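Local coordinates for protein alanine racemase (Acinetobacter baumannii, PDB 4QHR) that belongs to the alanine racemase family and forms a dimer of two-domain subunits, each with a TIM-barrel domain and a lysine-linked pyridoxal phosphate, at residues G56-C59 / L60-L64; G80-S83 / E84-P88; G340-L343 / L344-S348. All blocks are in the same frame, centred on the assembly; numbering follows the deposited sequence.

In the fold
The three interactions follow one another along the chain without interleaving. Interactions 1 and 2 belong to the N-terminal TIM-barrel domain, each where the chain turns from a barrel strand into a helix: strand 54-57 into helix 60-68, then strand 75-77 by a loop into helix 87-92. Their centres lie about 12 Å apart and they touch, with the F82 ring against A58 and C59, and L60 against E86. Interaction 3 falls in the C-terminal domain, on helix 340-345, its centre about 19 Å from that of interaction 1 and about 28 Å from that of interaction 2. All three also meet the second subunit, so all three sites lie at or near the dimer interface.

Interaction 1: residues G56-C59 / L60-L64; sequences GVAC and LQEGL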
loop_
_atom_site.group_PDB
_atom_site.type_symbol
_atom_site.label_atom_id
_atom_site.label_comp_id
_atom_site.label_asym_id
_atom_site.label_seq_id
_atom_site.Cartn_x
_atom_site.Cartn_y
_atom_site.Cartn_z
ATOM N N GLY A 56 -22.421 0.877 -2.592
ATOM C CA GLY A 56 -21.815 0.148 -3.734
ATOM C C GLY A 56 -20.477 -0.497 -3.404
ATOM O O GLY A 56 -19.589 0.167 -2.827
ATOM N N VAL A 57 -20.297 -1.764 -3.792
ATOM C CA VAL A 57 -19.081 -2.536 -3.467
ATOM C C VAL A 57 -18.569 -3.241 -4.736
ATOM O O VAL A 57 -19.334 -3.423 -5.713
ATOM C CB VAL A 57 -19.318 -3.600 -2.390
ATOM C CG1 VAL A 57 -19.744 -2.960 -1.088
ATOM C CG2 VAL A 57 -20.400 -4.623 -2.785
ATOM N N ALA A 58 -17.310 -3.665 -4.702
ATOM C CA ALA A 58 -16.689 -4.341 -5.848
ATOM C C ALA A 58 -17.019 -5.840 -5.904
ATOM O O ALA A 58 -16.950 -6.453 -6.968
ATOM C CB ALA A 58 -15.208 -4.124 -5.834
ATOM N N CYS A 59 -17.378 -6.446 -4.773
ATOM C CA CYS A 59 -17.607 -7.886 -4.773
ATOM C C CYS A 59 -18.482 -8.326 -3.617
ATOM O O CYS A 59 -18.723 -7.581 -2.641
ATOM C CB CYS A 59 -16.282 -8.679 -4.785
ATOM S SG CYS A 59 -15.194 -8.304 -3.377
ATOM N N LEU A 60 -18.930 -9.575 -3.710
ATOM C CA LEU A 60 -19.814 -10.127 -2.677
ATOM C C LEU A 60 -19.214 -10.013 -1.284
ATOM O O LEU A 60 -19.924 -9.723 -0.310
ATOM C CB LEU A 60 -20.049 -11.610 -2.963
ATOM C CG LEU A 60 -20.957 -12.419 -2.043
ATOM C CD1 LEU A 60 -22.386 -11.917 -2.215
ATOM C CD2 LEU A 60 -20.839 -13.895 -2.407
ATOM N N GLN A 61 -17.926 -10.312 -1.169
ATOM C CA GLN A 61 -17.287 -10.355 0.135
ATOM C C GLN A 61 -17.352 -8.985 0.836
ATOM O O GLN A 61 -17.603 -8.941 2.045
ATOM C CB GLN A 61 -15.859 -10.891 0.075
ATOM C CG GLN A 61 -15.080 -10.719 1.378
ATOM C CD GLN A 61 -15.775 -11.340 2.576
ATOM O OE1 GLN A 61 -16.174 -12.505 2.537
ATOM N NE2 GLN A 61 -15.914 -10.572 3.653
ATOM N N GLU A 62 -17.117 -7.898 0.106
ATOM C CA GLU A 62 -17.323 -6.540 0.632
ATOM C C GLU A 62 -18.759 -6.301 1.092
ATOM O O GLU A 62 -18.998 -5.671 2.110
ATOM C CB GLU A 62 -16.889 -5.451 -0.382
ATOM C CG GLU A 62 -15.395 -5.423 -0.565
ATOM C CD GLU A 62 -14.879 -4.458 -1.653
ATOM O OE1 GLU A 62 -15.665 -3.914 -2.437
ATOM O OE2 GLU A 62 -13.659 -4.274 -1.693
ATOM N N GLY A 63 -19.731 -6.807 0.336
ATOM C CA GLY A 63 -21.088 -6.719 0.774
ATOM C C GLY A 63 -21.384 -7.524 2.035
ATOM O O GLY A 63 -22.088 -7.048 2.904
ATOM N N LEU A 64 -20.828 -8.724 2.130
ATOM C CA LEU A 64 -21.011 -9.557 3.357
ATOM C C LEU A 64 -20.394 -8.857 4.593
ATOM O O LEU A 64 -20.868 -8.981 5.717
ATOM C CB LEU A 64 -20.362 -10.933 3.137
ATOM C CG LEU A 64 -21.120 -11.879 2.158
ATOM C CD1 LEU A 64 -20.317 -13.133 1.909
ATOM C CD2 LEU A 64 -22.530 -12.240 2.683
#
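The chain leaves its strand at V57, passes through A58 and enters the helix at L60, with C59 in the N-cap position. The first helical bond follows at once: G63 N donates to C59 O at 3.2 Å. A second, quite different link ties the helix back to the end of the strand. E62 reaches out with an extended chain, its CG anti to its own carbonyl carbon (chi1 -69°), and places OE1 2.8 Å from A58 N. That N-H meets the carboxylate oxygen nearly along its C-O axis, while A58 CB sits 3.4 Å from the same E62 OE1. This is the beta-alpha half of a beta-alpha-beta unit of the TIM barrel, strand 54-57 to helix 60-68, which then leads on to strand 75-77. The other carboxylate oxygen, E62 OE2, accepts from A35 N, next to the modified lysine at position 34, and makes a salt bridge with R350 of the second subunit. V57 and E62 run past each other in opposite directions, CB of V57 to CB of E62 at 3.7 Å. Farther out on the valine, V57 CG2 lies against the backbone of G63, 3.9 Å from its N. On the flank of the turn, C59 SG rests beside the start of the E62 chain, 4.0 Å from E62 CG.

Interaction 2: residues G80-S83 / E84-P88; sequences GVFS and EDEMP
E86 and D85 turn their carboxylates back onto the loop that precedes them. S83 OG donates to D85 OD1 over 2.6 Å, arriving on the syn side but 32° out of the carboxylate plane. Both groups stand between their own backbone N and carbonyl carbon, chi1 64° for S83 and 67° for D85, which brings them together round the turn. E86 does more. Its extended chain carries OE2 to within 2.9 Å of F82 N, whose N-H comes down from above the carboxylate plane, and S83 N adds a weak bond to the same oxygen. M1 of the second subunit supplies its terminal N to E86 OE2 as well, and this amino group, probably charged, would favour the ionised form of the buried acid. The other oxygen, E86 OE1, receives a bond from a water molecule 2.6 Å away, and that water also donates to G80 O. Behind these bonds the backbone closes a turn, with E86 N donating to S83 O at 3.1 Å.

Packing fills in around the acid. E86 OE2 lies at the edge of the F82 ring, close to its plane, and ring and carboxylate are nearly coplanar. V81 and E86 run past each other in opposite directions, V81 CB 3.5 Å from E86 OE1. The V81 and M87 side chains cross at about a right angle, V81 CG2 3.8 Å from M87 SD. Outward from here, V81 and E84 touch W107 and M87 touches L108, all on helix 102-110, and E84 also makes a salt bridge with K110 of that helix. The loop from strand 75-77 into helix 87-92 thus touches helix 102-110 and, through F82, the turn after strand 54-57.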
loop_
_atom_site.group_PDB
_atom_site.type_symbol
_atom_site.label_atom_id
_atom_site.label_comp_id
_atom_site.label_asym_id
_atom_site.label_seq_id
_atom_site.Cartn_x
_atom_site.Cartn_y
_atom_site.Cartn_z
ATOM N N GLY A 80 -21.226 -7.187 -10.429
ATOM C CA GLY A 80 -22.041 -8.413 -10.405
ATOM C C GLY A 80 -21.335 -9.584 -9.745
ATOM O O GLY A 80 -20.400 -9.391 -8.965
ATOM N N VAL A 81 -21.767 -10.800 -10.062
ATOM C CA VAL A 81 -21.155 -11.997 -9.455
ATOM C C VAL A 81 -20.083 -12.568 -10.383
ATOM O O VAL A 81 -20.194 -12.463 -11.630
ATOM C CB VAL A 81 -22.190 -13.040 -9.050
ATOM C CG1 VAL A 81 -23.190 -12.401 -8.077
ATOM C CG2 VAL A 81 -22.893 -13.641 -10.242
ATOM N N PHE A 82 -19.089 -13.195 -9.753
ATOM C CA PHE A 82 -17.943 -13.784 -10.436
ATOM C C PHE A 82 -18.119 -15.294 -10.649
ATOM O O PHE A 82 -17.505 -15.871 -11.530
ATOM C CB PHE A 82 -16.631 -13.447 -9.657
ATOM C CG PHE A 82 -16.420 -11.974 -9.483
ATOM C CD1 PHE A 82 -16.984 -11.317 -8.414
ATOM C CD2 PHE A 82 -15.714 -11.218 -10.449
ATOM C CE1 PHE A 82 -16.839 -9.947 -8.273
ATOM C CE2 PHE A 82 -15.538 -9.862 -10.305
ATOM C CZ PHE A 82 -16.095 -9.214 -9.216
ATOM N N SER A 83 -18.958 -15.930 -9.862
ATOM C CA SER A 83 -19.270 -17.344 -10.029
ATOM C C SER A 83 -20.751 -17.521 -9.713
ATOM O O SER A 83 -21.325 -16.767 -8.879
ATOM C CB SER A 83 -18.339 -18.217 -9.141
ATOM O OG SER A 83 -18.539 -17.966 -7.749
ATOM N N GLU A 84 -21.388 -18.529 -10.318
ATOM C CA GLU A 84 -22.846 -18.714 -10.115
ATOM C C GLU A 84 -23.226 -18.943 -8.653
ATOM O O GLU A 84 -24.278 -18.469 -8.190
ATOM C CB GLU A 84 -23.411 -19.841 -10.966
ATOM C CG GLU A 84 -24.927 -19.869 -10.933
ATOM C CD GLU A 84 -25.485 -21.114 -11.547
ATOM O OE1 GLU A 84 -24.776 -21.755 -12.373
ATOM O OE2 GLU A 84 -26.646 -21.444 -11.202
ATOM N N ASP A 85 -22.365 -19.643 -7.917
ATOM C CA ASP A 85 -22.701 -19.938 -6.504
ATOM C C ASP A 85 -22.819 -18.699 -5.619
ATOM O O ASP A 85 -23.229 -18.798 -4.489
ATOM C CB ASP A 85 -21.763 -20.999 -5.910
ATOM C CG ASP A 85 -20.336 -20.533 -5.763
ATOM O OD1 ASP A 85 -19.979 -19.374 -6.062
ATOM O OD2 ASP A 85 -19.512 -21.410 -5.348
ATOM N N GLU A 86 -22.447 -17.530 -6.114
ATOM C CA GLU A 86 -22.729 -16.281 -5.394
ATOM C C GLU A 86 -24.160 -15.848 -5.472
ATOM O O GLU A 86 -24.602 -15.075 -4.621
ATOM C CB GLU A 86 -21.843 -15.129 -5.898
ATOM C CG GLU A 86 -20.337 -15.360 -5.798
ATOM C CD GLU A 86 -19.572 -14.223 -6.473
ATOM O OE1 GLU A 86 -20.009 -13.066 -6.313
ATOM O OE2 GLU A 86 -18.562 -14.458 -7.141
ATOM N N MET A 87 -24.913 -16.307 -6.479
ATOM C CA MET A 87 -26.296 -15.878 -6.638
ATOM C C MET A 87 -27.218 -16.111 -5.426
ATOM O O MET A 87 -27.938 -15.176 -5.050
ATOM C CB MET A 87 -26.941 -16.483 -7.916
ATOM C CG MET A 87 -26.366 -15.887 -9.208
ATOM S SD MET A 87 -26.548 -14.092 -9.341
ATOM C CE MET A 87 -28.319 -13.975 -9.340
ATOM N N PRO A 88 -27.204 -17.313 -4.831
ATOM C CA PRO A 88 -28.099 -17.550 -3.668
ATOM C C PRO A 88 -27.779 -16.636 -2.517
ATOM O O PRO A 88 -28.699 -16.188 -1.808
ATOM C CB PRO A 88 -27.842 -19.026 -3.290
ATOM C CG PRO A 88 -27.308 -19.658 -4.518
ATOM C CD PRO A 88 -26.552 -18.569 -5.275
HETATM O O HOH W 1 -19.523 -10.480 -6.337
#

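Interaction 3: residues G340-L343 / L344-S348; sequences GYEL and LCRLS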
loop_
_atom_site.group_PDB
_atom_site.type_symbol
_atom_site.label_atom_id
_atom_site.label_comp_id
_atom_site.label_asym_id
_atom_site.label_seq_id
_atom_site.Cartn_x
_atom_site.Cartn_y
_atom_site.Cartn_z
ATOM N N GLY A 340 -5.054 10.788 -5.925
ATOM C CA GLY A 340 -5.372 10.614 -4.521
ATOM C C GLY A 340 -5.988 9.308 -4.152
ATOM O O GLY A 340 -5.670 8.723 -3.097
ATOM N N TYR A 341 -6.857 8.835 -5.035
ATOM C CA TYR A 341 -7.503 7.558 -4.900
ATOM C C TYR A 341 -6.481 6.481 -4.556
ATOM O O TYR A 341 -6.751 5.607 -3.712
ATOM C CB TYR A 341 -8.108 7.098 -6.230
ATOM C CG TYR A 341 -9.279 7.833 -6.888
ATOM C CD1 TYR A 341 -9.106 9.050 -7.501
ATOM C CD2 TYR A 341 -10.558 7.229 -6.968
ATOM C CE1 TYR A 341 -10.122 9.693 -8.122
ATOM C CE2 TYR A 341 -11.610 7.898 -7.620
ATOM C CZ TYR A 341 -11.371 9.118 -8.196
ATOM O OH TYR A 341 -12.365 9.832 -8.890
ATOM N N GLU A 342 -5.351 6.483 -5.245
ATOM C CA GLU A 342 -4.359 5.411 -5.043
ATOM C C GLU A 342 -3.670 5.496 -3.692
ATOM O O GLU A 342 -3.409 4.480 -3.102
ATOM C CB GLU A 342 -3.324 5.361 -6.178
ATOM C CG GLU A 342 -2.302 4.250 -5.983
ATOM C CD GLU A 342 -1.339 4.061 -7.090
ATOM O OE1 GLU A 342 -1.033 5.075 -7.820
ATOM O OE2 GLU A 342 -0.868 2.907 -7.225
ATOM N N LEU A 343 -3.388 6.704 -3.201
ATOM C CA LEU A 343 -2.699 6.886 -1.914
ATOM C C LEU A 343 -3.596 6.395 -0.778
ATOM O O LEU A 343 -3.149 5.735 0.191
ATOM C CB LEU A 343 -2.277 8.320 -1.685
ATOM C CG LEU A 343 -0.942 8.788 -2.260
ATOM C CD1 LEU A 343 -0.981 8.546 -3.714
ATOM C CD2 LEU A 343 -0.649 10.240 -1.951
ATOM N N LEU A 344 -4.876 6.655 -0.953
ATOM C CA LEU A 344 -5.845 6.366 0.062
ATOM C C LEU A 344 -6.043 4.848 0.190
ATOM O O LEU A 344 -6.304 4.369 1.300
ATOM C CB LEU A 344 -7.175 7.130 -0.203
ATOM C CG LEU A 344 -7.118 8.662 -0.129
ATOM C CD1 LEU A 344 -8.377 9.289 -0.721
ATOM C CD2 LEU A 344 -6.890 9.109 1.325
ATOM N N CYS A 345 -5.876 4.137 -0.924
ATOM C CA CYS A 345 -6.106 2.684 -1.014
ATOM C C CYS A 345 -4.903 1.796 -0.730
ATOM O O CYS A 345 -5.103 0.594 -0.568
ATOM C CB CYS A 345 -6.641 2.303 -2.408
ATOM S SG CYS A 345 -8.318 2.849 -2.665
ATOM N N ARG A 346 -3.662 2.332 -0.695
ATOM C CA ARG A 346 -2.472 1.466 -0.602
ATOM C C ARG A 346 -1.638 1.719 0.682
ATOM O O ARG A 346 -0.431 1.706 0.668
ATOM C CB ARG A 346 -1.668 1.613 -1.857
ATOM C CG ARG A 346 -2.311 0.881 -3.076
ATOM C CD ARG A 346 -1.419 0.982 -4.268
ATOM N NE ARG A 346 -0.101 0.300 -4.108
ATOM C CZ ARG A 346 1.002 0.641 -4.782
ATOM N NH1 ARG A 346 0.991 1.668 -5.644
ATOM N NH2 ARG A 346 2.155 -0.012 -4.608
ATOM N N LEU A 347 -2.330 1.977 1.779
ATOM C CA LEU A 347 -1.728 2.038 3.112
ATOM C C LEU A 347 -1.621 0.623 3.658
ATOM O O LEU A 347 -2.451 -0.254 3.372
ATOM C CB LEU A 347 -2.595 2.851 4.054
ATOM C CG LEU A 347 -2.780 4.300 3.651
ATOM C CD1 LEU A 347 -3.883 4.892 4.442
ATOM C CD2 LEU A 347 -1.494 5.071 3.850
ATOM N N SER A 348 -0.649 0.375 4.482
ATOM C CA SER A 348 -0.496 -0.944 4.988
ATOM C C SER A 348 -1.277 -1.053 6.304
ATOM O O SER A 348 -1.881 -0.088 6.775
ATOM C CB SER A 348 1.004 -1.235 5.225
ATOM O OG SER A 348 1.430 -0.700 6.452
#
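E342 and R346, one helical turn apart, run side by side and point the same way, joined by a salt bridge of 2.7 Å from R346 NH1 to E342 OE2. The glutamate stretches out fully, CG lying opposite the backbone N (chi1 -180°), whereas the arginine starts beside its own N and bends at chi3, which swings the guanidinium over to the acid. The bond is bent at the hydrogen, and the N-H does not arrive in the carboxylate plane: it approaches from about 50° above it, and the two planes are turned 38° apart. The carboxylate lies at the edge of the guanidinium group, and the aliphatic parts also touch, R346 CD to E342 CG at 3.8 Å. Both charged groups have further partners. E342 OE1 bonds to T338 OG1 and E342 OE2 to the N of R279 of the second subunit, while R346 NE donates to the carbonyl O of R346 of that subunit.

L344 CG comes to 3.3 Å from G340 O. The helical bond from L344 N to the same G340 O is 3.1 Å long. The helix ends here: C345 N is weakly bonded to both Y341 O and E342 O, each at 3.3 Å. Beyond it the chain leaves the helix, and L347 folds its CG back to 3.8 Å from L343 O. L343 and L344 pack on helix 329-335, and L344 and L347 on strand 234-246. At the start of the helix Y341 OH bonds to phosphate oxygen OP2 of the modified lysine at position 34, so this short C-terminal-domain helix, with an i to i+4 salt bridge spanning its C-terminal end, joins the cofactor pocket to the dimer interface.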